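Local coordinates for protein dehydroquinate synthase (Thermus thermophilus, PDB 1UJN) that probably converts 3-deoxy-D-arabino-heptulosonate 7-phosphate to 3-dehydroquinate with release of phosphate, the second step of chorismate biosynthesis, at residues G101-A105 against V143-H147. Sequence-based numbering, arbitrary orientation.
Sequences GFVAA and VGAFH
Gly101 meets His147 through its backbone: its carbonyl O, already accepting the helical bond from Ala105 N, lies 3.7 Å from the imidazole CD2. One residue on, Phe102 reaches out along the strand. With CG anti to the backbone N (chi1 -176°), its ring is laid over the chain at Gly144, whose CA stands 4.0 Å from the ring centroid in a CH-pi contact. CE1 presses on the Gly144 carbonyl, while CZ meets Val143 CG1 at 3.8 Å. Ala145 CB abuts the same ring at its edge, in plane, 3.8 Å from CD1. Tyr70 of the second subunit also packs on Phe102 and Val143, so this end of the contact adjoins the dimer interface. Ala104 offers CB to CD2 of His147 at 4.0 Å. The Ala105 methyl touches Ala145 CB on the strand and, at 3.5 Å, CB of His147 just past its end, while the Ala105 CA lies over one face of the imidazole, 3.7 Å from the centroid. The His147 ring is anchored by a hydrogen bond from NE2 to the carbonyl of Val111, beyond the helix end; an alanine in place of this histidine would probably leave the Val111 carbonyl without its mate and uncover the Ala105 backbone. Helix segment 101-105 runs at 77° to strand 144-146, and the contact joins helix 94-106 of the Rossmann-like N-terminal domain of dehydroquinate synthases, whose sheet is mostly parallel, to the two-stranded antiparallel hairpin whose other strand begins at Lys131, a predicted NAD(+) ligand.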
loop_
_atom_site.group_PDB
_atom_site.type_symbol
_atom_site.label_atom_id
_atom_site.label_comp_id
_atom_site.label_asym_id
_atom_site.label_seq_id
_atom_site.Cartn_x
_atom_site.Cartn_y
_atom_site.Cartn_z
ATOM N N GLY A 101 6.792 1.380 -8.737
ATOM C CA GLY A 101 5.602 2.058 -8.263
ATOM C C GLY A 101 5.158 1.497 -6.923
ATOM O O GLY A 101 4.664 2.229 -6.068
ATOM N N PHE A 102 5.340 0.191 -6.737
ATOM C CA PHE A 102 4.959 -0.467 -5.490
ATOM C C PHE A 102 5.925 -0.086 -4.369
ATOM O O PHE A 102 5.517 0.096 -3.215
ATOM C CB PHE A 102 4.922 -1.985 -5.691
ATOM C CG PHE A 102 4.454 -2.746 -4.481
ATOM C CD1 PHE A 102 3.290 -2.369 -3.813
ATOM C CD2 PHE A 102 5.175 -3.841 -4.011
ATOM C CE1 PHE A 102 2.848 -3.072 -2.694
ATOM C CE2 PHE A 102 4.745 -4.557 -2.890
ATOM C CZ PHE A 102 3.578 -4.172 -2.228
ATOM N N VAL A 103 7.205 0.034 -4.711
ATOM C CA VAL A 103 8.208 0.451 -3.737
ATOM C C VAL A 103 7.837 1.870 -3.285
ATOM O O VAL A 103 7.832 2.164 -2.098
ATOM C CB VAL A 103 9.620 0.451 -4.361
ATOM C CG1 VAL A 103 10.603 1.208 -3.466
ATOM C CG2 VAL A 103 10.094 -0.998 -4.538
ATOM N N ALA A 104 7.511 2.742 -4.236
ATOM C CA ALA A 104 7.124 4.119 -3.905
ATOM C C ALA A 104 5.853 4.153 -3.061
ATOM O O ALA A 104 5.726 4.971 -2.147
ATOM C CB ALA A 104 6.906 4.928 -5.179
ATOM N N ALA A 105 4.905 3.276 -3.378
ATOM C CA ALA A 105 3.648 3.228 -2.647
ATOM C C ALA A 105 3.802 2.810 -1.195
ATOM O O ALA A 105 2.974 3.173 -0.362
ATOM C CB ALA A 105 2.670 2.279 -3.342
ATOM N N VAL A 143 0.315 -9.192 -5.227
ATOM C CA VAL A 143 0.644 -8.232 -4.176
ATOM C C VAL A 143 0.919 -6.900 -4.850
ATOM O O VAL A 143 1.641 -6.837 -5.843
ATOM C CB VAL A 143 1.899 -8.660 -3.386
ATOM C CG1 VAL A 143 2.148 -7.690 -2.224
ATOM C CG2 VAL A 143 1.716 -10.086 -2.860
ATOM N N GLY A 144 0.338 -5.830 -4.329
ATOM C CA GLY A 144 0.579 -4.554 -4.965
ATOM C C GLY A 144 -0.125 -3.407 -4.294
ATOM O O GLY A 144 -0.478 -3.478 -3.117
ATOM N N ALA A 145 -0.334 -2.349 -5.067
ATOM C CA ALA A 145 -0.978 -1.157 -4.559
ATOM C C ALA A 145 -1.386 -0.255 -5.700
ATOM O O ALA A 145 -0.738 -0.234 -6.748
ATOM C CB ALA A 145 -0.009 -0.405 -3.645
ATOM N N PHE A 146 -2.477 0.475 -5.509
ATOM C CA PHE A 146 -2.886 1.444 -6.510
ATOM C C PHE A 146 -2.173 2.714 -6.063
ATOM O O PHE A 146 -2.480 3.278 -5.006
ATOM C CB PHE A 146 -4.403 1.630 -6.510
ATOM C CG PHE A 146 -5.138 0.516 -7.199
ATOM C CD1 PHE A 146 -5.783 -0.471 -6.465
ATOM C CD2 PHE A 146 -5.149 0.436 -8.592
ATOM C CE1 PHE A 146 -6.431 -1.527 -7.110
ATOM C CE2 PHE A 146 -5.792 -0.617 -9.244
ATOM C CZ PHE A 146 -6.433 -1.598 -8.497
ATOM N N HIS A 147 -1.187 3.133 -6.849
ATOM C CA HIS A 147 -0.397 4.311 -6.533
ATOM C C HIS A 147 -0.092 4.991 -7.861
ATOM O O HIS A 147 0.554 4.409 -8.734
ATOM C CB HIS A 147 0.892 3.889 -5.825
ATOM C CG HIS A 147 1.651 5.028 -5.222
ATOM N ND1 HIS A 147 1.055 5.974 -4.418
ATOM C CD2 HIS A 147 2.958 5.370 -5.300
ATOM C CE1 HIS A 147 1.961 6.852 -4.027
ATOM N NE2 HIS A 147 3.125 6.508 -4.548
#